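Local coordinates for protein endo-polygalacturonase (Pectobacterium carotovorum subsp. carotovorum, PDB 1BHE) that hydrolyses the alpha-1,4 bonds between galacturonic acid units of pectin chains, and so helps the bacterium macerate and soft-rot plant tissue, at residues 205-210 against 227-232; 236-241 against 261-266. All coordinates share one frame; numbering follows the deposited sequence.

Interaction 1 of 2, residues 205-210 against 227-232; sequences DPMSSK and AIKAYK
The Tyr231 ring meets Ser208 at its edge, the hydroxyl OG lying near the ring plane, while Met207 crosses it obliquely; Arg234, from outside the two segments, makes a cation-pi contact with the ring. Met207 CB comes 3.9 Å from Tyr231 CE1, and the methionine chain, extended beyond CG, carries SD past the phenol to 5.3 Å from the ring centroid, a Met-aromatic contact. On that side of the strands Met207 and Lys229 run alongside each other, pointing the same way, with Met207 CE against Lys229 CD. The lysine bends at its last torsion (chi4 -74°); its ammonium pairs with Glu258 and the carbonyl of Gly256, while Lys229 CE lies 3.6 Å from Asp205 OD2.

The Asp205 carboxylate also accepts a weak bond from the backbone N of Ala227 to OD1. Two backbone bonds hold the strands around Met207: Lys229 N to Pro206 O at 3.0 Å, and Ser208 N to Lys229 O at 2.9 Å. Beyond them Ser208 OG takes an almost straight bond from Tyr231 N (3.0 Å, 177°) and is also bonded to Ala235 O.

Such stacking of short parallel strands on successive turns is characteristic of a parallel beta-helix, the right-handed fold of family 28 glycosidases; here it lies near the probable active site, the side chain of Asp205 being about 8 Å from that of Asp223, the predicted proton donor.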
ATOM      1  N   ASP A 205      -1.876   0.905  -1.102  1.00  4.74           N
ATOM      2  CA  ASP A 205      -2.141   2.190  -1.720  1.00  5.43           C
ATOM      3  C   ASP A 205      -3.370   2.225  -2.629  1.00  5.70           C
ATOM      4  O   ASP A 205      -3.302   1.847  -3.801  1.00  6.19           O
ATOM      5  CB  ASP A 205      -0.982   2.636  -2.619  1.00  4.96           C
ATOM      6  CG  ASP A 205       0.373   2.902  -2.028  1.00  5.76           C
ATOM      7  OD1 ASP A 205       0.604   2.748  -0.818  1.00  5.95           O
ATOM      8  OD2 ASP A 205       1.284   3.311  -2.797  1.00  6.84           O
ATOM      9  N   PRO A 206      -4.453   2.808  -2.144  1.00  6.31           N
ATOM     10  CA  PRO A 206      -5.621   3.114  -2.963  1.00  6.79           C
ATOM     11  C   PRO A 206      -5.248   4.247  -3.914  1.00  6.96           C
ATOM     12  O   PRO A 206      -4.655   5.241  -3.475  1.00  7.51           O
ATOM     13  CB  PRO A 206      -6.691   3.522  -1.963  1.00  6.56           C
ATOM     14  CG  PRO A 206      -6.138   3.217  -0.611  1.00  6.77           C
ATOM     15  CD  PRO A 206      -4.629   3.319  -0.762  1.00  6.24           C
ATOM     16  N   MET A 207      -5.514   4.111  -5.201  1.00  6.44           N
ATOM     17  CA  MET A 207      -5.168   5.088  -6.226  1.00  6.06           C
ATOM     18  C   MET A 207      -6.387   5.454  -7.066  1.00  5.53           C
ATOM     19  O   MET A 207      -6.880   4.624  -7.828  1.00  5.50           O
ATOM     20  CB  MET A 207      -4.094   4.518  -7.170  1.00  6.29           C
ATOM     21  CG  MET A 207      -2.729   4.310  -6.539  1.00  8.40           C
ATOM     22  SD  MET A 207      -1.519   3.654  -7.712  1.00 10.92           S
ATOM     23  CE  MET A 207      -0.099   3.520  -6.616  1.00  9.10           C
ATOM     24  N   SER A 208      -6.926   6.658  -6.884  1.00  5.72           N
ATOM     25  CA  SER A 208      -8.126   7.097  -7.599  1.00  5.31           C
ATOM     26  C   SER A 208      -9.227   6.048  -7.435  1.00  6.04           C
ATOM     27  O   SER A 208      -9.819   5.560  -8.401  1.00  5.82           O
ATOM     28  CB  SER A 208      -7.819   7.380  -9.068  1.00  6.34           C
ATOM     29  OG  SER A 208      -7.260   8.689  -9.237  1.00  6.58           O
ATOM     30  N   SER A 209      -9.490   5.675  -6.185  1.00  6.05           N
ATOM     31  CA  SER A 209     -10.478   4.633  -5.891  1.00  6.08           C
ATOM     32  C   SER A 209     -11.390   5.075  -4.758  1.00  7.35           C
ATOM     33  O   SER A 209     -11.015   5.962  -3.988  1.00  8.25           O
ATOM     34  CB  SER A 209      -9.753   3.335  -5.503  1.00  5.32           C
ATOM     35  OG  SER A 209      -9.104   2.763  -6.629  1.00  5.04           O
ATOM     36  N   LYS A 210     -12.573   4.471  -4.637  1.00  8.10           N
ATOM     37  CA  LYS A 210     -13.462   4.829  -3.542  1.00  9.03           C
ATOM     38  C   LYS A 210     -13.836   3.589  -2.726  1.00  7.69           C
ATOM     39  O   LYS A 210     -13.675   2.464  -3.178  1.00  6.71           O
ATOM     40  CB  LYS A 210     -14.739   5.536  -3.971  1.00 11.08           C
ATOM     41  CG  LYS A 210     -15.259   5.287  -5.363  1.00 13.87           C
ATOM     42  CD  LYS A 210     -16.025   6.461  -5.954  1.00 15.01           C
ATOM     43  CE  LYS A 210     -15.301   7.786  -5.910  1.00 15.62           C
ATOM     44  NZ  LYS A 210     -14.865   8.334  -7.223  1.00 14.58           N
ATOM     45  N   ALA A 227      -0.518   4.699   1.511  1.00  7.23           N
ATOM     46  CA  ALA A 227      -0.397   5.965   0.787  1.00  7.31           C
ATOM     47  C   ALA A 227      -1.650   6.130  -0.071  1.00  8.16           C
ATOM     48  O   ALA A 227      -1.836   5.393  -1.042  1.00  8.01           O
ATOM     49  CB  ALA A 227       0.862   6.054  -0.050  1.00  7.58           C
ATOM     50  N   ILE A 228      -2.515   7.034   0.355  1.00  7.77           N
ATOM     51  CA  ILE A 228      -3.768   7.335  -0.341  1.00  8.00           C
ATOM     52  C   ILE A 228      -3.501   8.367  -1.432  1.00  8.42           C
ATOM     53  O   ILE A 228      -2.969   9.447  -1.140  1.00  8.43           O
ATOM     54  CB  ILE A 228      -4.807   7.847   0.671  1.00  7.97           C
ATOM     55  CG1 ILE A 228      -5.118   6.768   1.714  1.00  7.93           C
ATOM     56  CG2 ILE A 228      -6.098   8.284  -0.008  1.00  7.87           C
ATOM     57  CD1 ILE A 228      -5.831   7.278   2.952  1.00  7.96           C
ATOM     58  N   LYS A 229      -3.778   8.036  -2.689  1.00  7.92           N
ATOM     59  CA  LYS A 229      -3.471   8.899  -3.822  1.00  8.44           C
ATOM     60  C   LYS A 229      -4.651   9.128  -4.765  1.00  9.17           C
ATOM     61  O   LYS A 229      -5.552   8.298  -4.887  1.00  9.14           O
ATOM     62  CB  LYS A 229      -2.325   8.317  -4.667  1.00  8.26           C
ATOM     63  CG  LYS A 229      -1.051   7.969  -3.915  1.00  8.18           C
ATOM     64  CD  LYS A 229      -0.019   7.280  -4.794  1.00  8.89           C
ATOM     65  CE  LYS A 229       1.139   6.757  -3.954  1.00  9.27           C
ATOM     66  NZ  LYS A 229       2.035   7.854  -3.489  1.00  9.88           N
ATOM     67  N   ALA A 230      -4.651  10.276  -5.435  1.00  8.64           N
ATOM     68  CA  ALA A 230      -5.668  10.622  -6.429  1.00  9.39           C
ATOM     69  C   ALA A 230      -4.978  11.350  -7.584  1.00 10.12           C
ATOM     70  O   ALA A 230      -4.185  12.267  -7.358  1.00  9.89           O
ATOM     71  CB  ALA A 230      -6.788  11.440  -5.828  1.00  8.93           C
ATOM     72  N   TYR A 231      -5.220  10.910  -8.811  1.00 10.96           N
ATOM     73  CA  TYR A 231      -4.543  11.394  -9.994  1.00 12.46           C
ATOM     74  C   TYR A 231      -5.357  12.266 -10.936  1.00 12.94           C
ATOM     75  O   TYR A 231      -6.551  12.067 -11.133  1.00 12.53           O
ATOM     76  CB  TYR A 231      -4.052  10.177 -10.811  1.00 13.23           C
ATOM     77  CG  TYR A 231      -2.978   9.386 -10.101  1.00 14.21           C
ATOM     78  CD1 TYR A 231      -3.296   8.448  -9.126  1.00 15.07           C
ATOM     79  CD2 TYR A 231      -1.639   9.591 -10.407  1.00 14.93           C
ATOM     80  CE1 TYR A 231      -2.306   7.736  -8.472  1.00 15.12           C
ATOM     81  CE2 TYR A 231      -0.645   8.885  -9.760  1.00 16.04           C
ATOM     82  CZ  TYR A 231      -0.987   7.960  -8.795  1.00 16.00           C
ATOM     83  OH  TYR A 231       0.010   7.259  -8.157  1.00 17.04           O
ATOM     84  N   LYS A 232      -4.670  13.227 -11.570  1.00 14.11           N
ATOM     85  CA  LYS A 232      -5.331  14.110 -12.525  1.00 15.19           C
ATOM     86  C   LYS A 232      -5.877  13.315 -13.701  1.00 14.49           C
ATOM     87  O   LYS A 232      -5.192  12.440 -14.230  1.00 14.75           O
ATOM     88  CB  LYS A 232      -4.358  15.181 -13.040  1.00 17.28           C
ATOM     89  CG  LYS A 232      -5.070  16.404 -13.608  1.00 19.42           C
ATOM     90  CD  LYS A 232      -4.073  17.462 -14.075  1.00 20.82           C
ATOM     91  CE  LYS A 232      -3.693  17.255 -15.535  1.00 21.48           C
ATOM     92  NZ  LYS A 232      -3.454  18.556 -16.235  1.00 22.26           N
TER

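Interaction 2 of 2, residues 236-241 against 261-266; sequences ETRNIS and GVYNVT
Arg238 lays its guanidinium flat over one face of the Tyr263 ring, the planes only 6° apart and the centres 3.7 Å from each other. NH2 sits above the middle of the ring, while the ring's CD1 lies under the guanidinium toward its rim: a stack that is also a cation-pi contact. Farther along the strands, Asn264 ND2 gives a nearly straight 2.8 Å bond to Asn239 OD1. The two amides are turned 80° from one another, and the donor approaches tilted from the plane of the accepting carbonyl.

The salt bridge to Glu236 helps hold the guanidinium at this rotation. Glu236 OE1 lies in the guanidinium plane and accepts from both Arg238 NE (2.8 Å) and Arg238 NH2 (2.9 Å), a side-on grip on one oxygen. The same carboxylate lies aslant beside the tyrosine, Glu236 CD being 3.6 Å from Tyr263 CE1. With chi1 of Asn264 at -170°, CG stands opposite the backbone nitrogen, and the amide reaches Asn239; Arg295 then binds Asn264 OD1.

Beneath these groups the backbones run parallel in register, joined by five hydrogen bonds from Thr237 N to Gly261 O at one end to Thr266 N to Ile240 O (2.8 Å) at the other; both asparagines have positive phi, which interrupts the regular pairing. Thr237, Val262, Ile240 and Val265 turn to the face opposite Arg238 and Tyr263, where Ile240 CB packs 4.3 Å from Val265 CG1 and Ile228 and Ala230 come in from another wall. The Asn239-Asn264 bond, continued by Asn239 ND2 to Asn211, makes a hydrogen-bonded row of asparagines running from turn to turn, and such aligned side chains, with aliphatic residues inside, are characteristic of a parallel beta-helix.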
ATOM      1  N   GLU A 236     -11.853  10.547  -8.400  1.00  8.55           N
ATOM      2  CA  GLU A 236     -11.515  11.050  -7.077  1.00  9.15           C
ATOM      3  C   GLU A 236     -11.356   9.857  -6.127  1.00  9.37           C
ATOM      4  O   GLU A 236     -11.959   8.808  -6.342  1.00  9.21           O
ATOM      5  CB  GLU A 236     -12.591  11.987  -6.524  1.00  9.64           C
ATOM      6  CG  GLU A 236     -12.623  13.304  -7.287  1.00 10.18           C
ATOM      7  CD  GLU A 236     -13.872  14.126  -7.055  1.00 10.63           C
ATOM      8  OE1 GLU A 236     -14.767  13.689  -6.306  1.00 10.76           O
ATOM      9  OE2 GLU A 236     -13.958  15.220  -7.656  1.00 10.33           O
ATOM     10  N   THR A 237     -10.525  10.038  -5.115  1.00  8.51           N
ATOM     11  CA  THR A 237     -10.356   9.015  -4.084  1.00  8.45           C
ATOM     12  C   THR A 237     -11.225   9.450  -2.914  1.00  8.89           C
ATOM     13  O   THR A 237     -10.973  10.510  -2.336  1.00  9.72           O
ATOM     14  CB  THR A 237      -8.886   8.888  -3.651  1.00  7.45           C
ATOM     15  OG1 THR A 237      -8.158   8.297  -4.732  1.00  6.37           O
ATOM     16  CG2 THR A 237      -8.751   8.044  -2.397  1.00  7.65           C
ATOM     17  N   ARG A 238     -12.279   8.701  -2.609  1.00  9.02           N
ATOM     18  CA  ARG A 238     -13.205   9.054  -1.557  1.00  9.41           C
ATOM     19  C   ARG A 238     -13.614   7.887  -0.667  1.00  9.30           C
ATOM     20  O   ARG A 238     -13.705   6.740  -1.097  1.00  9.37           O
ATOM     21  CB  ARG A 238     -14.545   9.551  -2.148  1.00 10.73           C
ATOM     22  CG  ARG A 238     -14.472  10.755  -3.055  1.00 13.18           C
ATOM     23  CD  ARG A 238     -15.868  11.178  -3.519  1.00 14.30           C
ATOM     24  NE  ARG A 238     -15.786  12.556  -3.971  1.00 15.26           N
ATOM     25  CZ  ARG A 238     -16.128  13.644  -3.300  1.00 14.79           C
ATOM     26  NH1 ARG A 238     -16.626  13.605  -2.078  1.00 14.60           N
ATOM     27  NH2 ARG A 238     -15.941  14.798  -3.929  1.00 14.45           N
ATOM     28  N   ASN A 239     -14.041   8.225   0.548  1.00  8.70           N
ATOM     29  CA  ASN A 239     -14.606   7.287   1.499  1.00  8.74           C
ATOM     30  C   ASN A 239     -13.652   6.175   1.903  1.00  9.12           C
ATOM     31  O   ASN A 239     -13.707   5.059   1.382  1.00  8.64           O
ATOM     32  CB  ASN A 239     -15.901   6.689   0.899  1.00  8.93           C
ATOM     33  CG  ASN A 239     -16.875   7.731   0.380  1.00  9.00           C
ATOM     34  OD1 ASN A 239     -16.895   8.863   0.869  1.00  9.83           O
ATOM     35  ND2 ASN A 239     -17.670   7.381  -0.628  1.00  7.99           N
ATOM     36  N   ILE A 240     -12.809   6.453   2.902  1.00  8.42           N
ATOM     37  CA  ILE A 240     -11.806   5.496   3.367  1.00  8.28           C
ATOM     38  C   ILE A 240     -11.829   5.355   4.882  1.00  8.74           C
ATOM     39  O   ILE A 240     -11.946   6.346   5.607  1.00  8.92           O
ATOM     40  CB  ILE A 240     -10.380   5.904   2.933  1.00  8.40           C
ATOM     41  CG1 ILE A 240     -10.249   5.931   1.409  1.00  8.92           C
ATOM     42  CG2 ILE A 240      -9.317   4.976   3.519  1.00  7.49           C
ATOM     43  CD1 ILE A 240      -8.943   6.461   0.875  1.00  9.96           C
ATOM     44  N   SER A 241     -11.779   4.124   5.363  1.00  8.46           N
ATOM     45  CA  SER A 241     -11.748   3.825   6.784  1.00  8.51           C
ATOM     46  C   SER A 241     -10.467   3.058   7.125  1.00  8.47           C
ATOM     47  O   SER A 241     -10.228   1.995   6.560  1.00  8.11           O
ATOM     48  CB  SER A 241     -12.938   2.987   7.235  1.00  8.16           C
ATOM     49  OG  SER A 241     -14.152   3.698   7.141  1.00  9.30           O
ATOM     50  N   GLY A 261      -7.751  15.310  -5.467  1.00 14.31           N
ATOM     51  CA  GLY A 261      -9.096  14.972  -5.034  1.00 12.92           C
ATOM     52  C   GLY A 261      -9.160  13.776  -4.098  1.00 11.97           C
ATOM     53  O   GLY A 261      -9.555  12.685  -4.510  1.00 11.13           O
ATOM     54  N   VAL A 262      -8.826  13.988  -2.837  1.00 11.44           N
ATOM     55  CA  VAL A 262      -8.888  12.983  -1.784  1.00 11.15           C
ATOM     56  C   VAL A 262      -9.922  13.462  -0.767  1.00 11.40           C
ATOM     57  O   VAL A 262      -9.777  14.564  -0.228  1.00 10.80           O
ATOM     58  CB  VAL A 262      -7.536  12.783  -1.084  1.00 10.54           C
ATOM     59  CG1 VAL A 262      -7.662  11.892   0.142  1.00 10.82           C
ATOM     60  CG2 VAL A 262      -6.521  12.218  -2.071  1.00 10.92           C
ATOM     61  N   TYR A 263     -11.001  12.707  -0.578  1.00 11.01           N
ATOM     62  CA  TYR A 263     -12.089  13.106   0.296  1.00 11.03           C
ATOM     63  C   TYR A 263     -12.561  12.060   1.297  1.00 11.05           C
ATOM     64  O   TYR A 263     -12.608  10.867   0.996  1.00 10.56           O
ATOM     65  CB  TYR A 263     -13.352  13.414  -0.557  1.00 11.68           C
ATOM     66  CG  TYR A 263     -13.159  14.446  -1.646  1.00 12.18           C
ATOM     67  CD1 TYR A 263     -12.694  14.075  -2.904  1.00 12.18           C
ATOM     68  CD2 TYR A 263     -13.428  15.788  -1.414  1.00 12.41           C
ATOM     69  CE1 TYR A 263     -12.498  15.014  -3.899  1.00 12.97           C
ATOM     70  CE2 TYR A 263     -13.237  16.735  -2.405  1.00 12.61           C
ATOM     71  CZ  TYR A 263     -12.770  16.342  -3.638  1.00 13.12           C
ATOM     72  OH  TYR A 263     -12.567  17.264  -4.637  1.00 14.36           O
ATOM     73  N   ASN A 264     -13.006  12.519   2.458  1.00 11.23           N
ATOM     74  CA  ASN A 264     -13.622  11.703   3.490  1.00 11.39           C
ATOM     75  C   ASN A 264     -12.817  10.495   3.935  1.00 11.28           C
ATOM     76  O   ASN A 264     -13.192   9.331   3.773  1.00 10.17           O
ATOM     77  CB  ASN A 264     -15.012  11.278   2.984  1.00 11.89           C
ATOM     78  CG  ASN A 264     -15.887  10.620   4.020  1.00 12.52           C
ATOM     79  OD1 ASN A 264     -15.781  10.874   5.220  1.00 12.93           O
ATOM     80  ND2 ASN A 264     -16.776   9.733   3.574  1.00 12.90           N
ATOM     81  N   VAL A 265     -11.683  10.790   4.553  1.00 11.11           N
ATOM     82  CA  VAL A 265     -10.760   9.790   5.073  1.00 11.29           C
ATOM     83  C   VAL A 265     -10.842   9.760   6.597  1.00 11.86           C
ATOM     84  O   VAL A 265     -10.625  10.788   7.245  1.00 12.14           O
ATOM     85  CB  VAL A 265      -9.316  10.093   4.638  1.00 10.50           C
ATOM     86  CG1 VAL A 265      -8.354   9.034   5.160  1.00 10.19           C
ATOM     87  CG2 VAL A 265      -9.221  10.184   3.121  1.00 11.13           C
ATOM     88  N   THR A 266     -11.174   8.604   7.148  1.00 11.76           N
ATOM     89  CA  THR A 266     -11.331   8.419   8.578  1.00 12.82           C
ATOM     90  C   THR A 266     -10.307   7.433   9.136  1.00 12.82           C
ATOM     91  O   THR A 266     -10.306   6.252   8.784  1.00 12.50           O
ATOM     92  CB  THR A 266     -12.750   7.904   8.915  1.00 12.96           C
ATOM     93  OG1 THR A 266     -13.739   8.832   8.452  1.00 12.92           O
ATOM     94  CG2 THR A 266     -12.938   7.695  10.408  1.00 13.49           C
TER

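How the interactions relate
Interaction 1 is almost wholly buried, whereas interaction 2 is half buried, with its arginine and tyrosine on the outer face and its asparagines partly exposed. Each joins parallel strands of successive turns, but on different walls: strand 226-230 leads into strand 237-243, and the two walls meet inside the helix, Ile228 packing on Thr237 and Ile240. At the turn between them, Thr237 OG1 probably bonds Lys229 O, and Lys210 NZ probably bonds Glu236 O. Near the probable catalytic residues the pairing is short and mixes an acid, a lysine and a Met-aromatic contact; away from them, 236-241 and 261-266 pair over a longer run, interrupted at the asparagines, with a cation-pi stack outside and aliphatic packing inside.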